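Local structure of acyl-[acyl-carrier-protein]--UDP-N-acetylglucosamine O-acyltransferase (Acinetobacter baumannii, 4E6U) at residues T56-N62 with W85-N91; L100-T104 with I125-C129; K222-K226 with R261-R265. The protein catalyses the transfer of an acyl chain from acyl carrier protein to the sugar of UDP-N-acetylglucosamine, an early step in lipopolysaccharide synthesis. One frame throughout, in Å; residues are numbered along the deposited sequence.

Interaction 1: residues T56-N62 with W85-N91; sequences TRIGQNN and WLEIGNN
Arg57 lays its guanidinium flat on the indole of Trp85, two residues before Glu87, the strand partner of Arg57. The two planes are only 9° apart, and Arg57 CZ sits 4.0 Å from the centroid of the Trp85 six-membered ring, a cation-pi stack with Arg57 NH2 over the middle of that ring, off-centre on the indole as a whole. The other terminal nitrogen turns to the neighbouring carboxylate: Arg57 NH1 and Glu87 OE2 form a salt bridge of 2.6 Å, although the guanidinium and carboxylate planes are twisted 66° against each other. An extended chain from CG to NE carries the cation far enough to serve both groups. Arg57 and Glu87 were each modelled in two conformers, and these contacts belong to one pair of them.

The backbones beneath run parallel, the axes of strands 56-58 and 85-88 being 4.7 Å apart, as in neighbouring coils of the left-handed parallel beta-helix of hexapeptide acyltransferases. Arg57 N donates to Leu86 O, and Arg57 O accepts from Ile88 N. On the sheet face away from the Arg57-Glu87 pair, Ile58 and Ile88 lie side by side, with Ile58 CG1 4.2 Å from Ile88 CD1, and Thr56 lies alongside Leu86.

At the turn beyond the strands, asparagines take over. Asn90 OD1 accepts a nearly straight bond from Gln60 N (2.8 Å, 176°), while Asn62 ND2 reaches Gly89 O at 2.8 Å, lying in the plane of that carbonyl. Asn91 N binds Gln60 O at 2.9 Å, and a water joins Asn61 ND2 to Asn91 OD1. Farther out, Lys112 forms a salt bridge with Glu87 OE1, Phe55 meets Trp85 edge-to-face, and Asn92 N donates to Asn62 OD1, holding that amide from its oxygen end as well.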
ATOM      1  N   THR A  56      12.597   6.581 -21.433  1.00 12.46           N
ATOM      2  CA  THR A  56      13.291   6.131 -20.242  1.00 12.38           C
ATOM      3  C   THR A  56      14.686   5.656 -20.618  1.00 13.10           C
ATOM      4  O   THR A  56      14.839   4.868 -21.562  1.00 13.44           O
ATOM      5  CB  THR A  56      12.490   4.983 -19.550  1.00 12.67           C
ATOM      6  OG1 THR A  56      11.225   5.511 -19.113  1.00 12.59           O
ATOM      7  CG2 THR A  56      13.209   4.433 -18.338  1.00 13.63           C
ATOM      8  N   ARG A  57      15.689   6.136 -19.885  1.00 13.39           N
ATOM      9  CA  ARG A  57      17.057   5.655 -20.030  1.00 14.07           C
ATOM     10  C   ARG A  57      17.376   4.826 -18.810  1.00 14.10           C
ATOM     11  O   ARG A  57      17.240   5.320 -17.688  1.00 15.07           O
ATOM     12  CB  ARG A  57      18.044   6.826 -20.138  1.00 15.67           C
ATOM     13  CG  ARG A  57      17.791   7.692 -21.348  0.60 18.52           C
ATOM     14  CD  ARG A  57      18.762   8.871 -21.428  0.60 22.65           C
ATOM     15  NE  ARG A  57      18.279   9.847 -22.404  0.60 25.17           N
ATOM     16  CZ  ARG A  57      17.650  10.985 -22.113  0.60 26.24           C
ATOM     17  NH1 ARG A  57      17.428  11.344 -20.850  0.60 25.65           N
ATOM     18  NH2 ARG A  57      17.245  11.776 -23.101  0.60 27.51           N
ATOM     19  N   ILE A  58      17.736   3.561 -19.012  1.00 13.84           N
ATOM     20  CA  ILE A  58      18.072   2.629 -17.941  1.00 13.50           C
ATOM     21  C   ILE A  58      19.538   2.251 -18.076  1.00 13.31           C
ATOM     22  O   ILE A  58      19.971   1.861 -19.157  1.00 14.55           O
ATOM     23  CB  ILE A  58      17.184   1.358 -18.005  1.00 13.23           C
ATOM     24  CG1 ILE A  58      15.719   1.770 -17.829  1.00 14.64           C
ATOM     25  CG2 ILE A  58      17.609   0.336 -16.952  1.00 13.96           C
ATOM     26  CD1 ILE A  58      14.701   0.685 -18.134  1.00 14.51           C
ATOM     27  N   GLY A  59      20.288   2.365 -16.991  1.00 13.28           N
ATOM     28  CA  GLY A  59      21.719   2.051 -17.007  1.00 13.30           C
ATOM     29  C   GLY A  59      22.043   0.575 -16.962  1.00 13.90           C
ATOM     30  O   GLY A  59      21.269  -0.267 -17.422  1.00 13.56           O
ATOM     31  N   GLN A  60      23.198   0.261 -16.400  1.00 13.65           N
ATOM     32  CA  GLN A  60      23.749  -1.077 -16.489  1.00 14.43           C
ATOM     33  C   GLN A  60      23.441  -1.883 -15.255  1.00 12.92           C
ATOM     34  O   GLN A  60      23.347  -1.343 -14.149  1.00 13.70           O
ATOM     35  CB  GLN A  60      25.274  -0.992 -16.639  1.00 16.04           C
ATOM     36  CG  GLN A  60      25.713  -0.292 -17.929  1.00 18.45           C
ATOM     37  CD  GLN A  60      27.222  -0.314 -18.164  1.00 24.21           C
ATOM     38  OE1 GLN A  60      27.677  -0.078 -19.284  1.00 29.97           O
ATOM     39  NE2 GLN A  60      27.992  -0.588 -17.125  1.00 26.78           N
ATOM     40  N   ASN A  61      23.277  -3.191 -15.449  1.00 12.60           N
ATOM     41  CA  ASN A  61      23.169  -4.133 -14.338  1.00 13.37           C
ATOM     42  C   ASN A  61      22.011  -3.890 -13.366  1.00 12.31           C
ATOM     43  O   ASN A  61      22.103  -4.227 -12.182  1.00 13.93           O
ATOM     44  CB  ASN A  61      24.512  -4.264 -13.589  1.00 15.10           C
ATOM     45  CG  ASN A  61      25.621  -4.750 -14.499  1.00 17.85           C
ATOM     46  OD1 ASN A  61      25.461  -5.737 -15.203  1.00 22.50           O
ATOM     47  ND2 ASN A  61      26.735  -4.039 -14.504  1.00 24.75           N
ATOM     48  N   ASN A  62      20.912  -3.347 -13.896  1.00 12.04           N
ATOM     49  CA  ASN A  62      19.671  -3.232 -13.129  1.00 11.39           C
ATOM     50  C   ASN A  62      18.910  -4.534 -13.182  1.00 11.42           C
ATOM     51  O   ASN A  62      19.118  -5.346 -14.083  1.00 12.42           O
ATOM     52  CB  ASN A  62      18.839  -2.098 -13.717  1.00 12.27           C
ATOM     53  CG  ASN A  62      19.508  -0.752 -13.519  1.00 11.90           C
ATOM     54  OD1 ASN A  62      19.568  -0.250 -12.398  1.00 12.50           O
ATOM     55  ND2 ASN A  62      20.026  -0.169 -14.581  1.00 13.80           N
ATOM     56  N   TRP A  85      10.844  12.662 -19.340  1.00 14.61           N
ATOM     57  CA  TRP A  85      11.735  11.511 -19.243  1.00 13.76           C
ATOM     58  C   TRP A  85      11.840  10.934 -17.841  1.00 13.45           C
ATOM     59  O   TRP A  85      11.544  11.600 -16.837  1.00 12.72           O
ATOM     60  CB  TRP A  85      13.138  11.932 -19.712  1.00 14.81           C
ATOM     61  CG  TRP A  85      13.174  12.227 -21.172  1.00 17.32           C
ATOM     62  CD1 TRP A  85      12.808  13.400 -21.792  1.00 20.74           C
ATOM     63  CD2 TRP A  85      13.577  11.328 -22.207  1.00 19.86           C
ATOM     64  NE1 TRP A  85      12.964  13.273 -23.152  1.00 22.14           N
ATOM     65  CE2 TRP A  85      13.442  12.020 -23.433  1.00 21.17           C
ATOM     66  CE3 TRP A  85      14.058  10.010 -22.215  1.00 21.12           C
ATOM     67  CZ2 TRP A  85      13.754  11.424 -24.668  1.00 23.27           C
ATOM     68  CZ3 TRP A  85      14.368   9.417 -23.451  1.00 23.39           C
ATOM     69  CH2 TRP A  85      14.210  10.133 -24.651  1.00 22.90           C
ATOM     70  N   LEU A  86      12.291   9.690 -17.812  1.00 11.90           N
ATOM     71  CA  LEU A  86      12.788   9.019 -16.625  1.00 11.71           C
ATOM     72  C   LEU A  86      14.205   8.540 -16.897  1.00 11.91           C
ATOM     73  O   LEU A  86      14.467   7.970 -17.956  1.00 12.60           O
ATOM     74  CB  LEU A  86      11.899   7.815 -16.233  1.00 11.83           C
ATOM     75  CG  LEU A  86      12.442   6.849 -15.163  1.00 10.93           C
ATOM     76  CD1 LEU A  86      12.560   7.547 -13.819  1.00 12.68           C
ATOM     77  CD2 LEU A  86      11.514   5.643 -15.030  1.00 12.36           C
ATOM     78  N   GLU A  87      15.093   8.750 -15.933  1.00 11.82           N
ATOM     79  CA  GLU A  87      16.428   8.168 -15.966  1.00 12.95           C
ATOM     80  C   GLU A  87      16.668   7.296 -14.748  1.00 12.97           C
ATOM     81  O   GLU A  87      16.332   7.688 -13.623  1.00 13.35           O
ATOM     82  CB  GLU A  87      17.484   9.291 -16.029  1.00 14.28           C
ATOM     83  CG  GLU A  87      17.574   9.954 -17.386  0.60 14.42           C
ATOM     84  CD  GLU A  87      18.488  11.162 -17.419  0.60 17.26           C
ATOM     85  OE1 GLU A  87      19.048  11.545 -16.365  0.60 19.28           O
ATOM     86  OE2 GLU A  87      18.606  11.737 -18.522  0.60 18.73           O
ATOM     87  N   ILE A  88      17.245   6.123 -14.969  1.00 12.08           N
ATOM     88  CA  ILE A  88      17.624   5.198 -13.927  1.00 12.26           C
ATOM     89  C   ILE A  88      19.102   4.883 -14.143  1.00 12.07           C
ATOM     90  O   ILE A  88      19.500   4.611 -15.282  1.00 12.77           O
ATOM     91  CB  ILE A  88      16.773   3.907 -14.041  1.00 12.34           C
ATOM     92  CG1 ILE A  88      15.318   4.200 -13.667  1.00 13.07           C
ATOM     93  CG2 ILE A  88      17.332   2.789 -13.180  1.00 13.76           C
ATOM     94  CD1 ILE A  88      14.346   3.095 -14.098  1.00 13.60           C
ATOM     95  N   GLY A  89      19.889   4.910 -13.071  1.00 12.33           N
ATOM     96  CA  GLY A  89      21.336   4.628 -13.162  1.00 12.54           C
ATOM     97  C   GLY A  89      21.638   3.146 -13.216  1.00 12.93           C
ATOM     98  O   GLY A  89      21.009   2.397 -13.989  1.00 13.60           O
ATOM     99  N   ASN A  90      22.612   2.716 -12.425  1.00 12.89           N
ATOM    100  CA  ASN A  90      23.147   1.369 -12.522  1.00 12.55           C
ATOM    101  C   ASN A  90      22.905   0.572 -11.263  1.00 13.15           C
ATOM    102  O   ASN A  90      22.822   1.133 -10.174  1.00 13.03           O
ATOM    103  CB  ASN A  90      24.663   1.443 -12.734  1.00 14.37           C
ATOM    104  CG  ASN A  90      25.041   2.361 -13.852  1.00 15.12           C
ATOM    105  OD1 ASN A  90      24.508   2.291 -14.948  1.00 16.13           O
ATOM    106  ND2 ASN A  90      25.999   3.252 -13.573  1.00 19.83           N
ATOM    107  N   ASN A  91      22.815  -0.748 -11.398  1.00 13.13           N
ATOM    108  CA  ASN A  91      22.833  -1.640 -10.252  1.00 13.48           C
ATOM    109  C   ASN A  91      21.685  -1.439  -9.265  1.00 12.46           C
ATOM    110  O   ASN A  91      21.837  -1.647  -8.063  1.00 14.03           O
ATOM    111  CB  ASN A  91      24.190  -1.587  -9.515  1.00 14.34           C
ATOM    112  CG  ASN A  91      25.346  -2.077 -10.370  1.00 17.82           C
ATOM    113  OD1 ASN A  91      25.921  -1.319 -11.146  1.00 23.40           O
ATOM    114  ND2 ASN A  91      25.690  -3.328 -10.221  1.00 20.45           N
TER
HETATM  115  O   HOH W   1      27.341  -1.782 -13.180  1.00 33.18           O

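Interaction 2: residues L100-T104 with I125-C129. With EDO (1,2-ethanediol), chain F.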
ATOM      1  N   LEU A 100       7.236   3.920 -11.421  1.00  9.94           N
ATOM      2  CA  LEU A 100       8.190   5.019 -11.556  1.00 10.22           C
ATOM      3  C   LEU A 100       7.702   5.885 -12.694  1.00 10.52           C
ATOM      4  O   LEU A 100       7.567   5.422 -13.828  1.00 10.92           O
ATOM      5  CB  LEU A 100       9.611   4.511 -11.834  1.00 11.04           C
ATOM      6  CG  LEU A 100      10.330   3.917 -10.631  0.60 10.78           C
ATOM      7  CD1 LEU A 100       9.997   2.435 -10.508  0.60 14.69           C
ATOM      8  CD2 LEU A 100      11.840   4.139 -10.761  0.60 14.56           C
ATOM      9  N   HIS A 101       7.419   7.151 -12.405  1.00  9.91           N
ATOM     10  CA  HIS A 101       6.792   8.019 -13.396  1.00 11.16           C
ATOM     11  C   HIS A 101       7.707   9.100 -13.936  1.00 11.31           C
ATOM     12  O   HIS A 101       8.597   9.554 -13.239  1.00 12.50           O
ATOM     13  CB  HIS A 101       5.515   8.637 -12.841  1.00 11.79           C
ATOM     14  CG  HIS A 101       4.417   7.645 -12.669  1.00 10.81           C
ATOM     15  ND1 HIS A 101       3.263   7.923 -11.971  1.00 11.57           N
ATOM     16  CD2 HIS A 101       4.317   6.357 -13.083  1.00 11.68           C
ATOM     17  CE1 HIS A 101       2.482   6.854 -11.991  1.00 12.10           C
ATOM     18  NE2 HIS A 101       3.092   5.894 -12.669  1.00 11.54           N
ATOM     19  N   ARG A 102       7.458   9.468 -15.187  1.00 12.01           N
ATOM     20  CA  ARG A 102       8.252  10.474 -15.887  1.00 12.76           C
ATOM     21  C   ARG A 102       7.944  11.867 -15.352  1.00 12.91           C
ATOM     22  O   ARG A 102       6.993  12.067 -14.590  1.00 12.45           O
ATOM     23  CB  ARG A 102       8.010  10.363 -17.388  1.00 13.01           C
ATOM     24  CG  ARG A 102       8.330   8.949 -17.917  1.00 12.31           C
ATOM     25  CD  ARG A 102       8.492   8.900 -19.423  1.00 14.14           C
ATOM     26  NE  ARG A 102       7.370   9.476 -20.175  1.00 15.88           N
ATOM     27  CZ  ARG A 102       6.416   8.777 -20.797  1.00 17.25           C
ATOM     28  NH1 ARG A 102       6.380   7.451 -20.747  1.00 15.72           N
ATOM     29  NH2 ARG A 102       5.480   9.412 -21.496  1.00 21.86           N
ATOM     30  N   GLY A 103       8.781  12.832 -15.740  1.00 12.91           N
ATOM     31  CA  GLY A 103       8.672  14.188 -15.178  1.00 13.96           C
ATOM     32  C   GLY A 103       7.604  15.076 -15.784  1.00 14.01           C
ATOM     33  O   GLY A 103       6.776  14.642 -16.573  1.00 14.73           O
ATOM     34  N   THR A 104       7.633  16.346 -15.377  1.00 15.47           N
ATOM     35  CA  THR A 104       6.720  17.353 -15.915  1.00 16.38           C
ATOM     36  C   THR A 104       7.528  18.550 -16.396  1.00 17.55           C
ATOM     37  O   THR A 104       8.606  18.838 -15.875  1.00 17.04           O
ATOM     38  CB  THR A 104       5.688  17.840 -14.881  1.00 15.63           C
ATOM     39  OG1 THR A 104       6.365  18.451 -13.775  1.00 16.90           O
ATOM     40  CG2 THR A 104       4.819  16.677 -14.380  1.00 16.55           C
ATOM     41  N   ILE A 125       7.693   6.047  -7.189  1.00 10.27           N
ATOM     42  CA  ILE A 125       8.486   7.264  -7.379  1.00 11.41           C
ATOM     43  C   ILE A 125       7.740   8.167  -8.349  1.00 10.45           C
ATOM     44  O   ILE A 125       7.630   7.874  -9.540  1.00 11.40           O
ATOM     45  CB  ILE A 125       9.907   6.960  -7.920  1.00 11.20           C
ATOM     46  CG1 ILE A 125      10.650   5.950  -7.038  1.00 12.60           C
ATOM     47  CG2 ILE A 125      10.711   8.262  -8.132  1.00 13.19           C
ATOM     48  CD1 ILE A 125      10.903   6.379  -5.615  1.00 13.12           C
ATOM     49  N   ALA A 126       7.200   9.269  -7.835  1.00 11.36           N
ATOM     50  CA  ALA A 126       6.409  10.192  -8.621  1.00 11.46           C
ATOM     51  C   ALA A 126       7.231  11.044  -9.571  1.00 11.60           C
ATOM     52  O   ALA A 126       8.449  11.130  -9.471  1.00 12.13           O
ATOM     53  CB  ALA A 126       5.629  11.118  -7.683  1.00 12.49           C
ATOM     54  N   HIS A 127       6.515  11.686 -10.490  1.00 12.22           N
ATOM     55  CA  HIS A 127       7.119  12.674 -11.376  1.00 12.69           C
ATOM     56  C   HIS A 127       8.085  13.618 -10.677  1.00 13.27           C
ATOM     57  O   HIS A 127       7.807  14.128  -9.585  1.00 13.20           O
ATOM     58  CB  HIS A 127       6.023  13.488 -12.072  1.00 12.72           C
ATOM     59  CG  HIS A 127       5.121  14.237 -11.138  1.00 11.91           C
ATOM     60  ND1 HIS A 127       5.377  15.537 -10.744  1.00 13.89           N
ATOM     61  CD2 HIS A 127       3.958  13.880 -10.548  1.00 13.23           C
ATOM     62  CE1 HIS A 127       4.409  15.939  -9.932  1.00 13.09           C
ATOM     63  NE2 HIS A 127       3.539  14.952  -9.789  1.00 14.51           N
ATOM     64  N   ASP A 128       9.216  13.853 -11.341  1.00 11.93           N
ATOM     65  CA  ASP A 128      10.175  14.908 -10.974  1.00 13.62           C
ATOM     66  C   ASP A 128      10.975  14.625  -9.722  1.00 14.07           C
ATOM     67  O   ASP A 128      11.746  15.473  -9.263  1.00 15.47           O
ATOM     68  CB  ASP A 128       9.489  16.281 -10.866  1.00 13.67           C
ATOM     69  CG  ASP A 128       8.707  16.633 -12.106  1.00 12.89           C
ATOM     70  OD1 ASP A 128       9.324  16.657 -13.192  1.00 14.30           O
ATOM     71  OD2 ASP A 128       7.467  16.826 -12.022  1.00 14.48           O
ATOM     72  N   CYS A 129      10.844  13.430  -9.168  1.00 12.66           N
ATOM     73  CA  CYS A 129      11.719  13.080  -8.068  1.00 12.72           C
ATOM     74  C   CYS A 129      13.156  12.980  -8.539  1.00 13.31           C
ATOM     75  O   CYS A 129      13.425  12.665  -9.719  1.00 13.84           O
ATOM     76  CB  CYS A 129      11.315  11.747  -7.433  1.00 13.50           C
ATOM     77  SG  CYS A 129       9.812  11.849  -6.468  1.00 14.21           S
TER
HETATM   78  C1  EDO F 305       0.485  13.676  -8.792  1.00 22.50           C
HETATM   79  O1  EDO F 305       1.087  14.968  -8.617  1.00 23.20           O
HETATM   80  C2  EDO F 305       0.458  12.909  -7.471  1.00 23.24           C
HETATM   81  O2  EDO F 305       1.804  12.648  -7.041  1.00 24.78           O
HETATM   82  O   HOH W   2       3.341  10.611 -11.023  1.00 14.67           O
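Thr104 grips the carboxylate of Asp128 twice: Thr104 N donates to Asp128 OD1 at 2.8 Å, and Thr104 OG1 donates to Asp128 OD2 at 2.6 Å, each meeting its oxygen on the syn side. The segments belong to successive coils of the left-handed parallel beta-helix, at the ends of strands 99-101 and 124-125, where the chain leaves the sheet for a turn. Asp128 OD2 takes a second bond, from His127 ND1 at 2.8 Å, on the anti side and from the face opposite to Thr104 OG1. OD2 thus accepts two donors, and the carboxylate in turn fixes the rotation of the imidazole, since the bond lies close to the ring plane. The ring of His127 reaches this place because its CG stands between the backbone N and the carbonyl carbon (chi1 60°). His127 NE2, at the far edge, shares a hydrogen bond of 2.7 Å with O1 of an ethanediol, probably from the crystallisation liquor; His146 meets the same ring edge-to-face.

The turn from Ala126 to Cys129 is type II and brings Asp128 against Gly103, whose CA approaches Asp128 OD1 to 3.2 Å. Thr111 OG1 is hydrogen-bonded to both His101 O and Asp128 N, bridging the two segments. In the strands themselves, His101 N binds Ile125 O in the parallel ladder, and a water at His101 ND1 also makes a weak bond to His127 N. His101 NE2 is hydrogen-bonded to Glu96 OE2 of the second subunit, placing this side of the contact at a subunit interface. On the face of the sheet shared by Leu100 and Ile125 the two side chains run alongside, Leu100 CG resting 4.1 Å from Ile125 CB.

Interaction 3: residues K222-K226 with R261-R265. With EDO (1,2-ethanediol), chain D; EDO (1,2-ethanediol), chain I.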
ATOM      1  N   LYS A 222      21.033  19.071  18.690  1.00 14.83           N
ATOM      2  CA  LYS A 222      20.448  19.831  19.781  1.00 15.74           C
ATOM      3  C   LYS A 222      20.209  21.283  19.392  1.00 14.48           C
ATOM      4  O   LYS A 222      19.154  21.849  19.713  1.00 14.70           O
ATOM      5  CB  LYS A 222      21.339  19.783  21.010  1.00 16.13           C
ATOM      6  CG  LYS A 222      21.401  18.453  21.725  0.60 17.80           C
ATOM      7  CD  LYS A 222      22.393  18.559  22.873  0.60 21.11           C
ATOM      8  CE  LYS A 222      21.913  17.832  24.098  0.60 23.92           C
ATOM      9  NZ  LYS A 222      22.612  18.336  25.313  0.60 26.12           N
ATOM     10  N   LEU A 223      21.184  21.894  18.705  1.00 13.86           N
ATOM     11  CA  LEU A 223      20.992  23.260  18.213  1.00 14.81           C
ATOM     12  C   LEU A 223      19.806  23.422  17.279  1.00 15.29           C
ATOM     13  O   LEU A 223      19.060  24.393  17.367  1.00 15.92           O
ATOM     14  CB  LEU A 223      22.263  23.782  17.542  1.00 15.04           C
ATOM     15  CG  LEU A 223      23.416  24.089  18.508  1.00 15.48           C
ATOM     16  CD1 LEU A 223      24.723  24.063  17.760  1.00 16.30           C
ATOM     17  CD2 LEU A 223      23.202  25.451  19.205  1.00 14.06           C
ATOM     18  N   ILE A 224      19.628  22.451  16.378  1.00 14.54           N
ATOM     19  CA  ILE A 224      18.556  22.531  15.391  1.00 15.95           C
ATOM     20  C   ILE A 224      17.177  22.260  16.007  1.00 14.23           C
ATOM     21  O   ILE A 224      16.221  22.979  15.735  1.00 16.19           O
ATOM     22  CB  ILE A 224      18.813  21.529  14.246  1.00 15.04           C
ATOM     23  CG1 ILE A 224      20.085  21.908  13.488  1.00 16.09           C
ATOM     24  CG2 ILE A 224      17.630  21.520  13.275  1.00 16.48           C
ATOM     25  CD1 ILE A 224      20.631  20.793  12.562  1.00 16.43           C
ATOM     26  N   PHE A 225      17.095  21.231  16.838  1.00 14.90           N
ATOM     27  CA  PHE A 225      15.800  20.718  17.259  1.00 15.89           C
ATOM     28  C   PHE A 225      15.360  21.052  18.674  1.00 16.97           C
ATOM     29  O   PHE A 225      14.161  21.031  18.952  1.00 18.29           O
ATOM     30  CB  PHE A 225      15.765  19.198  17.043  1.00 15.66           C
ATOM     31  CG  PHE A 225      15.825  18.799  15.590  1.00 16.43           C
ATOM     32  CD1 PHE A 225      14.705  18.935  14.774  1.00 16.79           C
ATOM     33  CD2 PHE A 225      16.998  18.314  15.042  1.00 15.81           C
ATOM     34  CE1 PHE A 225      14.768  18.587  13.433  1.00 17.50           C
ATOM     35  CE2 PHE A 225      17.063  17.940  13.691  1.00 16.87           C
ATOM     36  CZ  PHE A 225      15.943  18.081  12.898  1.00 16.50           C
ATOM     37  N   LYS A 226      16.302  21.342  19.563  1.00 16.62           N
ATOM     38  CA  LYS A 226      15.976  21.468  20.992  1.00 17.84           C
ATOM     39  C   LYS A 226      16.171  22.867  21.558  1.00 18.08           C
ATOM     40  O   LYS A 226      15.676  23.173  22.639  1.00 21.23           O
ATOM     41  CB  LYS A 226      16.797  20.476  21.816  1.00 17.93           C
ATOM     42  CG  LYS A 226      16.689  19.021  21.365  1.00 22.07           C
ATOM     43  CD  LYS A 226      15.286  18.504  21.586  1.00 26.80           C
ATOM     44  CE  LYS A 226      15.288  16.996  21.765  1.00 30.65           C
ATOM     45  NZ  LYS A 226      13.900  16.538  22.069  1.00 34.06           N
ATOM     46  N   ARG A 261      10.207  23.407   2.365  1.00 30.30           N
ATOM     47  CA  ARG A 261       9.001  23.152   3.142  1.00 29.79           C
ATOM     48  C   ARG A 261       9.213  23.333   4.635  1.00 29.37           C
ATOM     49  O   ARG A 261       8.289  23.125   5.426  1.00 29.59           O
ATOM     50  CB  ARG A 261       8.477  21.754   2.843  1.00 29.76           C
ATOM     51  CG  ARG A 261       7.884  21.666   1.454  1.00 29.61           C
ATOM     52  CD  ARG A 261       7.192  20.352   1.217  1.00 28.74           C
ATOM     53  NE  ARG A 261       6.169  20.053   2.222  1.00 28.17           N
ATOM     54  CZ  ARG A 261       4.929  20.535   2.223  1.00 30.56           C
ATOM     55  NH1 ARG A 261       4.518  21.374   1.272  1.00 31.31           N
ATOM     56  NH2 ARG A 261       4.094  20.181   3.194  1.00 30.85           N
ATOM     57  N   GLY A 262      10.427  23.725   5.020  1.00 28.75           N
ATOM     58  CA  GLY A 262      10.799  23.681   6.422  1.00 28.26           C
ATOM     59  C   GLY A 262      11.176  22.252   6.794  1.00 27.99           C
ATOM     60  O   GLY A 262      11.178  21.369   5.938  1.00 27.42           O
ATOM     61  N   ILE A 263      11.483  22.018   8.065  1.00 28.60           N
ATOM     62  CA  ILE A 263      11.982  20.707   8.501  1.00 29.04           C
ATOM     63  C   ILE A 263      11.074  20.003   9.529  1.00 29.38           C
ATOM     64  O   ILE A 263      10.315  20.661  10.252  1.00 29.54           O
ATOM     65  CB  ILE A 263      13.456  20.797   8.996  1.00 29.16           C
ATOM     66  CG1 ILE A 263      13.554  21.683  10.240  1.00 29.99           C
ATOM     67  CG2 ILE A 263      14.388  21.321   7.879  1.00 29.12           C
ATOM     68  CD1 ILE A 263      14.898  21.584  10.945  1.00 30.04           C
ATOM     69  N   VAL A 264      11.152  18.671   9.580  1.00 29.42           N
ATOM     70  CA  VAL A 264      10.353  17.834  10.494  1.00 30.79           C
ATOM     71  C   VAL A 264      10.829  17.939  11.935  1.00 31.83           C
ATOM     72  O   VAL A 264      12.023  17.801  12.209  1.00 32.09           O
ATOM     73  CB  VAL A 264      10.374  16.320  10.110  1.00 31.13           C
ATOM     74  CG1 VAL A 264       9.673  16.073   8.799  1.00 30.61           C
ATOM     75  CG2 VAL A 264      11.807  15.763  10.087  1.00 33.42           C
ATOM     76  N   ARG A 265       9.892  18.145  12.858  1.00 31.70           N
ATOM     77  CA  ARG A 265      10.250  18.345  14.262  1.00 32.45           C
ATOM     78  C   ARG A 265       9.405  17.495  15.197  1.00 33.03           C
ATOM     79  O   ARG A 265       9.940  16.836  16.096  1.00 33.23           O
ATOM     80  CB  ARG A 265      10.106  19.822  14.606  1.00 31.75           C
ATOM     81  CG  ARG A 265      11.055  20.706  13.815  1.00 31.94           C
ATOM     82  CD  ARG A 265      10.784  22.181  14.036  1.00 32.28           C
ATOM     83  NE  ARG A 265      11.716  23.011  13.271  1.00 32.74           N
ATOM     84  CZ  ARG A 265      12.914  23.400  13.706  1.00 33.32           C
ATOM     85  NH1 ARG A 265      13.347  23.019  14.906  1.00 31.81           N
ATOM     86  NH2 ARG A 265      13.685  24.161  12.930  1.00 33.80           N
ATOM     87  OXT ARG A 265       8.172  17.452  15.077  1.00 34.00           O
TER
HETATM   88  C1  EDO D 303      11.764  25.185   9.568  1.00 53.16           C
HETATM   89  O1  EDO D 303      12.554  25.571  10.698  1.00 53.23           O
HETATM   90  C2  EDO D 303      10.294  25.169   9.964  1.00 53.73           C
HETATM   91  O2  EDO D 303      10.080  24.142  10.939  1.00 53.35           O
HETATM   92  C1  EDO I 308       0.847  21.757   0.001  1.00 60.06           C
HETATM   93  O1  EDO I 308       1.928  21.592  -0.923  1.00 60.70           O
HETATM   94  C2  EDO I 308       1.284  22.688   1.125  1.00 60.04           C
HETATM   95  O2  EDO I 308       1.227  21.987   2.371  1.00 59.67           O
HETATM   96  O   HOH W   3      16.294  25.090  13.924  1.00 19.26           O
HETATM   97  O   HOH W   4      12.158  21.020  17.025  1.00 24.78           O
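Ile224 and Ile263 cross at about a right angle, with Ile224 CG2 3.6 Å from Ile263 CD1. That Ile263 methyl also lies against Phe225 CE1 and over the rim of one face of the Arg265 guanidinium. A chi1 of 64° tucks Ile263 CG1 back over its own backbone and aims CD1 at the helix end. The Phe225 ring has Ile224 CG2 over the centre of one face and turns its edge to the C-terminal segment: Phe225 CE1 comes 3.1 Å from Val264 O, a buried carbonyl with no hydrogen-bonding partner in the model.

These residues join the last turn of helix 211-225, in the helical C-terminal domain that follows the beta-helix, to the chain terminus. Arg265, extended from CG to NE, crosses Phe225 obliquely, its guanidinium plane 57° from the ring, and NH1 donates to Ile224 O at 3.0 Å. One water links that same carbonyl to Arg265 NH2, and another links Phe225 O to Arg265 NH1. An ethanediol takes bonds from Arg265 NE and NH2, while the terminal carboxylate is hydrogen-bonded through OXT to His195 ND1.

From the N terminus, interaction 1 comes first: residues 56-62 meet 85-91 after one coil of the beta-helix, closing a loop of 22 intervening residues. Interaction 2 opens only afterwards, and 100-104 meets 125-129 across 20 residues. Interaction 3 follows, closing a 34-residue, largely helical excursion between 222-226 and 261-265. The three are in series; none nests in or crosses another. Interactions 1 and 2 tie coils on adjoining walls and touch directly, through Leu86 against Leu100 and a probable hydrogen bond from Gly103 N to Trp85 O. Interaction 3 stands apart, its nearest atoms about 12 Å from interaction 2, and fastens the chain end to the C-terminal helices.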